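Local coordinates for tRNA dimethylallyltransferase (Staphylococcus epidermidis ATCC 12228, PDB 3D3Q), which probably transfers a dimethylallyl group from dimethylallyl diphosphate to adenine 37 of tRNAs that read codons beginning with uridine, in a magnesium-dependent reaction, at residues L70-A78 / L233-S243; L200-T209 / K285-E296. One frame throughout, in Å; residues are numbered along the deposited sequence.

Interaction 1 of 2, residues L70-A78 / L233-S243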
loop_
_atom_site.group_PDB
_atom_site.type_symbol
_atom_site.label_atom_id
_atom_site.label_comp_id
_atom_site.label_asym_id
_atom_site.label_seq_id
_atom_site.Cartn_x
_atom_site.Cartn_y
_atom_site.Cartn_z
ATOM N N LEU A 70 8.694 -6.351 18.222
ATOM C CA LEU A 70 8.418 -7.742 18.583
ATOM C C LEU A 70 9.514 -8.680 18.086
ATOM O O LEU A 70 10.265 -8.340 17.187
ATOM C CB LEU A 70 7.079 -8.170 17.971
ATOM C CG LEU A 70 5.849 -7.343 18.305
ATOM C CD1 LEU A 70 4.773 -7.638 17.300
ATOM C CD2 LEU A 70 5.397 -7.655 19.706
ATOM N N PRO A 71 9.639 -9.870 18.693
ATOM C CA PRO A 71 10.648 -10.846 18.272
ATOM C C PRO A 71 10.014 -11.639 17.128
ATOM O O PRO A 71 8.801 -11.625 16.966
ATOM C CB PRO A 71 10.847 -11.692 19.516
ATOM C CG PRO A 71 9.464 -11.749 20.065
ATOM C CD PRO A 71 9.015 -10.297 19.953
ATOM N N PRO A 72 10.822 -12.351 16.330
ATOM C CA PRO A 72 10.319 -13.135 15.194
ATOM C C PRO A 72 9.167 -14.094 15.493
ATOM O O PRO A 72 8.209 -14.194 14.712
ATOM C CB PRO A 72 11.564 -13.850 14.694
ATOM C CG PRO A 72 12.639 -12.837 14.971
ATOM C CD PRO A 72 12.292 -12.394 16.377
ATOM N N ASP A 73 9.251 -14.793 16.624
ATOM C CA ASP A 73 8.228 -15.771 17.037
ATOM C C ASP A 73 6.931 -15.130 17.527
ATOM O O ASP A 73 5.953 -15.828 17.838
ATOM C CB ASP A 73 8.799 -16.684 18.135
ATOM C CG ASP A 73 9.236 -15.909 19.379
ATOM O OD1 ASP A 73 8.357 -15.300 20.044
ATOM O OD2 ASP A 73 10.451 -15.919 19.697
ATOM N N ALA A 74 6.930 -13.801 17.608
ATOM C CA ALA A 74 5.749 -13.075 18.057
ATOM C C ALA A 74 4.697 -13.087 16.968
ATOM O O ALA A 74 4.993 -13.331 15.802
ATOM C CB ALA A 74 6.120 -11.642 18.421
ATOM N N SER A 75 3.463 -12.813 17.358
ATOM C CA SER A 75 2.376 -12.812 16.404
ATOM C C SER A 75 1.895 -11.401 16.100
ATOM O O SER A 75 1.946 -10.515 16.952
ATOM C CB SER A 75 1.224 -13.661 16.937
ATOM O OG SER A 75 0.084 -13.518 16.110
ATOM N N PHE A 76 1.438 -11.198 14.873
ATOM C CA PHE A 76 0.953 -9.899 14.474
ATOM C C PHE A 76 -0.282 -10.070 13.604
ATOM O O PHE A 76 -0.541 -11.164 13.092
ATOM C CB PHE A 76 2.041 -9.140 13.727
ATOM C CG PHE A 76 1.884 -7.660 13.797
ATOM C CD1 PHE A 76 1.881 -7.012 15.026
ATOM C CD2 PHE A 76 1.695 -6.910 12.647
ATOM C CE1 PHE A 76 1.695 -5.630 15.113
ATOM C CE2 PHE A 76 1.508 -5.524 12.722
ATOM C CZ PHE A 76 1.505 -4.887 13.962
ATOM N N SER A 77 -1.039 -8.989 13.433
ATOM C CA SER A 77 -2.266 -9.058 12.653
ATOM C C SER A 77 -2.815 -7.682 12.315
ATOM O O SER A 77 -2.424 -6.678 12.903
ATOM C CB SER A 77 -3.326 -9.797 13.451
ATOM O OG SER A 77 -3.690 -9.019 14.590
ATOM N N ALA A 78 -3.742 -7.645 11.370
ATOM C CA ALA A 78 -4.342 -6.388 10.986
ATOM C C ALA A 78 -4.889 -5.613 12.208
ATOM O O ALA A 78 -4.608 -4.431 12.345
ATOM C CB ALA A 78 -5.449 -6.627 9.953
ATOM N N LEU A 233 18.543 -16.141 11.407
ATOM C CA LEU A 233 17.185 -16.374 11.901
ATOM C C LEU A 233 16.873 -17.854 11.991
ATOM O O LEU A 233 16.404 -18.324 13.020
ATOM C CB LEU A 233 16.172 -15.698 10.986
ATOM C CG LEU A 233 16.140 -14.176 11.050
ATOM C CD1 LEU A 233 15.371 -13.631 9.861
ATOM C CD2 LEU A 233 15.499 -13.735 12.360
ATOM N N VAL A 234 17.126 -18.579 10.908
ATOM C CA VAL A 234 16.861 -20.007 10.878
ATOM C C VAL A 234 17.730 -20.748 11.899
ATOM O O VAL A 234 17.326 -21.777 12.427
ATOM C CB VAL A 234 17.076 -20.582 9.457
ATOM C CG1 VAL A 234 18.545 -20.556 9.104
ATOM C CG2 VAL A 234 16.533 -21.980 9.375
ATOM N N GLU A 235 18.915 -20.220 12.182
ATOM C CA GLU A 235 19.808 -20.835 13.159
ATOM C C GLU A 235 19.277 -20.608 14.573
ATOM O O GLU A 235 19.409 -21.470 15.442
ATOM C CB GLU A 235 21.230 -20.265 13.036
ATOM C CG GLU A 235 22.128 -21.011 12.038
ATOM C CD GLU A 235 23.481 -20.330 11.795
ATOM O OE1 GLU A 235 24.397 -21.000 11.253
ATOM O OE2 GLU A 235 23.622 -19.127 12.129
ATOM N N GLN A 236 18.671 -19.448 14.804
ATOM C CA GLN A 236 18.103 -19.141 16.111
ATOM C C GLN A 236 16.765 -19.857 16.306
ATOM O O GLN A 236 15.990 -19.526 17.206
ATOM C CB GLN A 236 17.926 -17.634 16.263
ATOM C CG GLN A 236 19.227 -16.927 16.521
ATOM C CD GLN A 236 19.130 -15.440 16.279
ATOM O OE1 GLN A 236 18.851 -15.003 15.158
ATOM N NE2 GLN A 236 19.369 -14.645 17.324
ATOM N N GLY A 237 16.502 -20.838 15.446
ATOM C CA GLY A 237 15.280 -21.611 15.528
ATOM C C GLY A 237 14.004 -20.865 15.222
ATOM O O GLY A 237 12.919 -21.435 15.353
ATOM N N PHE A 238 14.108 -19.605 14.813
ATOM C CA PHE A 238 12.912 -18.828 14.503
ATOM C C PHE A 238 12.150 -19.354 13.301
ATOM O O PHE A 238 11.234 -18.707 12.818
ATOM C CB PHE A 238 13.264 -17.365 14.281
ATOM C CG PHE A 238 13.586 -16.633 15.536
ATOM C CD1 PHE A 238 12.726 -16.686 16.619
ATOM C CD2 PHE A 238 14.728 -15.853 15.624
ATOM C CE1 PHE A 238 12.998 -15.961 17.780
ATOM C CE2 PHE A 238 15.015 -15.118 16.782
ATOM C CZ PHE A 238 14.148 -15.173 17.861
ATOM N N GLU A 239 12.538 -20.526 12.819
ATOM C CA GLU A 239 11.875 -21.160 11.691
ATOM C C GLU A 239 10.498 -21.628 12.192
ATOM O O GLU A 239 10.263 -21.659 13.400
ATOM C CB GLU A 239 12.720 -22.348 11.256
ATOM C CG GLU A 239 12.267 -23.032 9.996
ATOM C CD GLU A 239 13.087 -24.280 9.687
ATOM O OE1 GLU A 239 14.223 -24.389 10.219
ATOM O OE2 GLU A 239 12.601 -25.135 8.901
ATOM N N ALA A 240 9.595 -21.989 11.284
ATOM C CA ALA A 240 8.266 -22.451 11.675
ATOM C C ALA A 240 7.354 -21.314 12.157
ATOM O O ALA A 240 6.164 -21.518 12.444
ATOM C CB ALA A 240 8.385 -23.534 12.759
ATOM N N SER A 241 7.921 -20.113 12.239
ATOM C CA SER A 241 7.195 -18.922 12.677
ATOM C C SER A 241 6.479 -18.243 11.517
ATOM O O SER A 241 6.875 -18.387 10.361
ATOM C CB SER A 241 8.168 -17.924 13.308
ATOM O OG SER A 241 8.926 -18.536 14.324
ATOM N N GLN A 242 5.432 -17.493 11.827
ATOM C CA GLN A 242 4.676 -16.796 10.797
ATOM C C GLN A 242 5.584 -15.875 10.006
ATOM O O GLN A 242 5.554 -15.857 8.780
ATOM C CB GLN A 242 3.551 -15.982 11.439
ATOM C CG GLN A 242 3.202 -14.687 10.717
ATOM C CD GLN A 242 2.183 -13.859 11.472
ATOM O OE1 GLN A 242 2.393 -13.496 12.626
ATOM N NE2 GLN A 242 1.066 -13.563 10.822
ATOM N N SER A 243 6.398 -15.106 10.715
ATOM C CA SER A 243 7.306 -14.177 10.061
ATOM C C SER A 243 8.196 -14.854 9.015
ATOM O O SER A 243 8.404 -14.305 7.939
ATOM C CB SER A 243 8.165 -13.503 11.113
ATOM O OG SER A 243 8.756 -14.489 11.929
#
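P72 lays its ring over one face of F238, with CB 3.7 Å from the centre of the aromatic ring and 18° off its normal, a CH-pi contact. P72 CG lies over CD2 and CE2 of the same ring, and P72 CD over CZ, while P72 CG also reaches L233 CD2 at 4.0 Å. P72 is the second residue of a type I turn, P71 to A74, closed by A74 N on P71 O at 2.9 Å. Its carbonyl takes the hydroxyl of S243, OG to P72 O 2.9 Å, from above the carbonyl plane.

D73 comes next and meets F238 at the edge instead. Its CG sits between the backbone N and the carbonyl carbon (chi1 60°), and OD2 lies in the plane of the ring, 3.2 Å from F238 CE1. The phenylalanine is presented by a Schellman motif that ends helix 226-235: G237, with positive phi, is its C-prime residue, and F238 N returns to L233 O at 3.2 Å.

Past the turn, contact passes to Q242, whose extended chain runs up to the backbone at S75 and F76. F76 N gives OE1 of Q242 a weak hydrogen bond of 3.4 Å, while the phenyl ring of F76 turns off to pack on Y44, M66 and F81. Just beyond, S77 caps helix 78-94 through E80 N.

Interaction 2 of 2, residues L200-T209 / K285-E296; sequences LIGIEMSRET and KNKMNVHWLNKE
L200 and V290 meet where two parallel strands start to run together, 197-204 beside the edge strand 291-294 of the central sheet. The branch L200 CD2 does the touching, 3.5 Å from V290 CG2, and the selenomethionine M288 crosses the leucine at about a right angle to bring its CE to the same methyl. From here the backbones are laced in the parallel pattern: L200 O takes H291 N, and G202 uses both its N and its O, the latter accepting L293 N at 2.7 Å almost head-on. E204 repeats this with L293 and K295.

Tight packing lies on both faces. On one, I201 CD1 reaches L293 CD1 at 3.8 Å, and helix 300-314 covers L293; I203 beside them also touches the P-loop, whose residues are predicted to bind ATP. On the other, G202 has no side chain, and the indole of W292 passes close by it, W292 CZ3 3.9 Å from G202 CA. V290 CB lies over one face of that indole and K285 NZ over the opposite one, toward the rim.

Towards the C-terminal ends the contact becomes polar and more open. E204, its CG anti to the backbone N (chi1 -174°), stretches across to K285, and K285 NZ meets E204 OE2 at 2.6 Å in a salt bridge, on the anti side and tilted 32° out of the carboxylate plane. Farther out, E296 points its carboxylate at the start of helix 207-224, where S206 OG caps T209 N; the position of E296 OE1 is doubtful, so its bonds there are too. The salt bridge would partly offset the charge of K285, which lies in a region thought to contact the tRNA, and probably helps hold its amine over W292.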
loop_
_atom_site.group_PDB
_atom_site.type_symbol
_atom_site.label_atom_id
_atom_site.label_comp_id
_atom_site.label_asym_id
_atom_site.label_seq_id
_atom_site.Cartn_x
_atom_site.Cartn_y
_atom_site.Cartn_z
ATOM N N LEU A 200 -5.136 10.066 1.882
ATOM C CA LEU A 200 -4.569 8.855 1.324
ATOM C C LEU A 200 -3.906 9.047 -0.030
ATOM O O LEU A 200 -4.572 9.325 -1.024
ATOM C CB LEU A 200 -5.664 7.800 1.225
ATOM C CG LEU A 200 -5.273 6.375 0.873
ATOM C CD1 LEU A 200 -4.418 5.759 1.976
ATOM C CD2 LEU A 200 -6.545 5.562 0.680
ATOM N N ILE A 201 -2.586 8.894 -0.062
ATOM C CA ILE A 201 -1.845 9.050 -1.307
ATOM C C ILE A 201 -1.026 7.778 -1.611
ATOM O O ILE A 201 -0.500 7.119 -0.710
ATOM C CB ILE A 201 -0.919 10.331 -1.278
ATOM C CG1 ILE A 201 0.379 10.053 -0.559
ATOM C CG2 ILE A 201 -1.588 11.466 -0.533
ATOM C CD1 ILE A 201 1.480 9.733 -1.492
ATOM N N GLY A 202 -0.951 7.429 -2.891
ATOM C CA GLY A 202 -0.217 6.250 -3.307
ATOM C C GLY A 202 0.710 6.538 -4.471
ATOM O O GLY A 202 0.407 7.378 -5.316
ATOM N N ILE A 203 1.850 5.853 -4.505
ATOM C CA ILE A 203 2.820 6.026 -5.578
ATOM C C ILE A 203 2.613 4.915 -6.590
ATOM O O ILE A 203 2.758 3.735 -6.274
ATOM C CB ILE A 203 4.247 5.949 -5.055
ATOM C CG1 ILE A 203 4.449 6.953 -3.923
ATOM C CG2 ILE A 203 5.209 6.240 -6.180
ATOM C CD1 ILE A 203 5.817 6.862 -3.287
ATOM N N GLU A 204 2.280 5.300 -7.810
ATOM C CA GLU A 204 2.002 4.338 -8.863
ATOM C C GLU A 204 3.080 4.298 -9.946
ATOM O O GLU A 204 3.976 5.132 -9.978
ATOM C CB GLU A 204 0.661 4.697 -9.497
ATOM C CG GLU A 204 0.143 3.705 -10.515
ATOM C CD GLU A 204 -0.834 4.335 -11.484
ATOM O OE1 GLU A 204 -0.410 5.253 -12.227
ATOM O OE2 GLU A 204 -2.014 3.913 -11.492
HETATM N N MSE A 205 2.979 3.325 -10.842
HETATM C CA MSE A 205 3.927 3.199 -11.929
HETATM C C MSE A 205 3.469 2.074 -12.842
HETATM O O MSE A 205 2.665 1.237 -12.439
HETATM C CB MSE A 205 5.319 2.922 -11.373
HETATM C CG MSE A 205 5.354 1.732 -10.444
HETATM SE SE MSE A 205 6.935 1.695 -9.321
HETATM C CE MSE A 205 8.205 1.155 -10.680
ATOM N N SER A 206 3.970 2.063 -14.074
ATOM C CA SER A 206 3.582 1.046 -15.042
ATOM C C SER A 206 4.073 -0.323 -14.619
ATOM O O SER A 206 5.093 -0.437 -13.945
ATOM C CB SER A 206 4.134 1.387 -16.429
ATOM O OG SER A 206 5.539 1.190 -16.512
ATOM N N ARG A 207 3.348 -1.364 -15.018
ATOM C CA ARG A 207 3.726 -2.725 -14.660
ATOM C C ARG A 207 5.127 -3.020 -15.172
ATOM O O ARG A 207 5.868 -3.795 -14.565
ATOM C CB ARG A 207 2.747 -3.755 -15.253
ATOM C CG ARG A 207 2.599 -5.012 -14.382
ATOM C CD ARG A 207 2.495 -6.333 -15.148
ATOM N NE ARG A 207 1.427 -6.435 -16.094
ATOM C CZ ARG A 207 1.356 -7.007 -17.298
ATOM N NH1 ARG A 207 0.181 -6.906 -17.874
ATOM N NH2 ARG A 207 2.347 -7.621 -17.946
ATOM N N GLU A 208 5.488 -2.407 -16.296
ATOM C CA GLU A 208 6.808 -2.617 -16.877
ATOM C C GLU A 208 7.889 -2.168 -15.893
ATOM O O GLU A 208 8.721 -2.970 -15.463
ATOM C CB GLU A 208 6.970 -1.825 -18.185
ATOM C CG GLU A 208 6.058 -2.218 -19.360
ATOM C CD GLU A 208 4.722 -1.465 -19.377
ATOM O OE1 GLU A 208 3.738 -1.996 -18.817
ATOM O OE2 GLU A 208 4.665 -0.341 -19.941
ATOM N N THR A 209 7.866 -0.882 -15.541
ATOM C CA THR A 209 8.851 -0.318 -14.623
ATOM C C THR A 209 8.794 -1.014 -13.267
ATOM O O THR A 209 9.823 -1.320 -12.673
ATOM C CB THR A 209 8.639 1.214 -14.421
ATOM O OG1 THR A 209 8.623 1.880 -15.690
ATOM C CG2 THR A 209 9.765 1.805 -13.582
ATOM N N LYS A 285 -6.594 0.043 -5.738
ATOM C CA LYS A 285 -7.267 0.754 -6.803
ATOM C C LYS A 285 -8.722 0.361 -6.901
ATOM O O LYS A 285 -9.539 1.134 -7.383
ATOM C CB LYS A 285 -6.574 0.500 -8.123
ATOM C CG LYS A 285 -5.149 0.977 -8.106
ATOM C CD LYS A 285 -4.556 1.016 -9.507
ATOM C CE LYS A 285 -4.820 2.349 -10.216
ATOM N NZ LYS A 285 -3.949 3.475 -9.754
ATOM N N ASN A 286 -9.045 -0.835 -6.424
ATOM C CA ASN A 286 -10.404 -1.339 -6.464
ATOM C C ASN A 286 -11.102 -1.353 -5.108
ATOM O O ASN A 286 -12.124 -2.011 -4.945
ATOM C CB ASN A 286 -10.399 -2.760 -7.030
ATOM C CG ASN A 286 -9.842 -2.831 -8.429
ATOM O OD1 ASN A 286 -9.547 -3.919 -8.941
ATOM N ND2 ASN A 286 -9.693 -1.672 -9.064
ATOM N N LYS A 287 -10.565 -0.642 -4.130
ATOM C CA LYS A 287 -11.177 -0.660 -2.812
ATOM C C LYS A 287 -11.034 0.672 -2.120
ATOM O O LYS A 287 -11.889 1.078 -1.332
ATOM C CB LYS A 287 -10.514 -1.723 -1.931
ATOM C CG LYS A 287 -10.521 -3.138 -2.472
ATOM C CD LYS A 287 -11.884 -3.771 -2.325
ATOM C CE LYS A 287 -11.821 -5.278 -2.570
ATOM N NZ LYS A 287 -10.898 -5.982 -1.625
HETATM N N MSE A 288 -9.935 1.349 -2.410
HETATM C CA MSE A 288 -9.654 2.634 -1.788
HETATM C C MSE A 288 -9.716 3.749 -2.788
HETATM O O MSE A 288 -9.579 3.548 -3.994
HETATM C CB MSE A 288 -8.252 2.644 -1.188
HETATM C CG MSE A 288 -7.876 1.421 -0.391
HETATM SE SE MSE A 288 -8.580 1.445 1.373
HETATM C CE MSE A 288 -7.217 2.537 2.211
ATOM N N ASN A 289 -9.909 4.940 -2.261
ATOM C CA ASN A 289 -9.946 6.108 -3.093
ATOM C C ASN A 289 -8.631 6.800 -2.780
ATOM O O ASN A 289 -8.558 7.661 -1.910
ATOM C CB ASN A 289 -11.124 6.997 -2.711
ATOM C CG ASN A 289 -11.263 8.178 -3.634
ATOM O OD1 ASN A 289 -11.438 8.010 -4.846
ATOM N ND2 ASN A 289 -11.178 9.384 -3.077
ATOM N N VAL A 290 -7.587 6.383 -3.479
ATOM C CA VAL A 290 -6.259 6.935 -3.283
ATOM C C VAL A 290 -5.910 8.004 -4.316
ATOM O O VAL A 290 -6.296 7.902 -5.483
ATOM C CB VAL A 290 -5.182 5.838 -3.398
ATOM C CG1 VAL A 290 -3.841 6.383 -2.963
ATOM C CG2 VAL A 290 -5.580 4.633 -2.581
ATOM N N HIS A 291 -5.169 9.024 -3.877
ATOM C CA HIS A 291 -4.705 10.111 -4.751
ATOM C C HIS A 291 -3.332 9.627 -5.225
ATOM O O HIS A 291 -2.321 9.841 -4.568
ATOM C CB HIS A 291 -4.579 11.421 -3.959
ATOM C CG HIS A 291 -4.279 12.622 -4.806
ATOM N ND1 HIS A 291 -3.082 12.789 -5.469
ATOM C CD2 HIS A 291 -5.011 13.731 -5.066
ATOM C CE1 HIS A 291 -3.084 13.951 -6.098
ATOM N NE2 HIS A 291 -4.243 14.542 -5.869
ATOM N N TRP A 292 -3.321 8.955 -6.366
ATOM C CA TRP A 292 -2.108 8.401 -6.932
ATOM C C TRP A 292 -1.145 9.413 -7.538
ATOM O O TRP A 292 -1.560 10.318 -8.252
ATOM C CB TRP A 292 -2.460 7.378 -8.007
ATOM C CG TRP A 292 -3.288 6.257 -7.501
ATOM C CD1 TRP A 292 -4.644 6.145 -7.549
ATOM C CD2 TRP A 292 -2.808 5.093 -6.822
ATOM N NE1 TRP A 292 -5.039 4.972 -6.942
ATOM C CE2 TRP A 292 -3.931 4.309 -6.487
ATOM C CE3 TRP A 292 -1.532 4.636 -6.470
ATOM C CZ2 TRP A 292 -3.822 3.097 -5.808
ATOM C CZ3 TRP A 292 -1.417 3.432 -5.797
ATOM C CH2 TRP A 292 -2.560 2.671 -5.474
ATOM N N LEU A 293 0.146 9.238 -7.248
ATOM C CA LEU A 293 1.224 10.074 -7.775
ATOM C C LEU A 293 1.991 9.149 -8.687
ATOM O O LEU A 293 2.533 8.149 -8.224
ATOM C CB LEU A 293 2.157 10.542 -6.662
ATOM C CG LEU A 293 1.453 11.371 -5.603
ATOM C CD1 LEU A 293 2.414 11.797 -4.507
ATOM C CD2 LEU A 293 0.830 12.575 -6.290
ATOM N N ASN A 294 2.044 9.473 -9.975
ATOM C CA ASN A 294 2.750 8.632 -10.948
ATOM C C ASN A 294 4.276 8.814 -10.827
ATOM O O ASN A 294 4.828 9.805 -11.268
ATOM C CB ASN A 294 2.249 8.982 -12.359
ATOM C CG ASN A 294 2.723 7.999 -13.418
ATOM O OD1 ASN A 294 2.200 7.996 -14.535
ATOM N ND2 ASN A 294 3.718 7.170 -13.080
ATOM N N LYS A 295 4.942 7.843 -10.217
ATOM C CA LYS A 295 6.375 7.894 -10.011
ATOM C C LYS A 295 7.165 7.999 -11.312
ATOM O O LYS A 295 8.322 8.428 -11.314
ATOM C CB LYS A 295 6.826 6.659 -9.256
ATOM C CG LYS A 295 8.250 6.677 -8.838
ATOM C CD LYS A 295 8.853 5.296 -8.918
ATOM C CE LYS A 295 9.683 4.998 -7.688
ATOM N NZ LYS A 295 10.489 6.162 -7.260
ATOM N N GLU A 296 6.553 7.619 -12.425
ATOM C CA GLU A 296 7.229 7.685 -13.717
ATOM C C GLU A 296 7.139 9.062 -14.363
ATOM O O GLU A 296 7.451 9.220 -15.544
ATOM C CB GLU A 296 6.629 6.639 -14.661
ATOM C CG GLU A 296 6.981 5.212 -14.310
ATOM C CD GLU A 296 6.240 4.201 -15.164
ATOM O OE1 GLU A 296 6.558 2.994 -15.078
ATOM O OE2 GLU A 296 5.331 4.611 -15.919
#

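Interaction 2 lies near the centre of the molecule, in the parallel sheet of the P-loop NTPase-type core; interaction 1 is peripheral, between a loop leading into helix 78-94 and the end of helix 226-235 with the loop after it. Their centres are about 31 Å apart and they do not touch, yet helix 207-224, which starts in interaction 2, is followed directly by helix 226-235, which ends in interaction 1. Between 200-209 and 285-296 a ladder of backbone bonds carries the join, with aliphatic packing and a salt bridge added. Between 70-78 and 233-243 a proline on an aromatic ring is the largest single piece, helped by one hydrogen bond from a hydroxyl and one weak one from a backbone N-H to a side-chain amide oxygen.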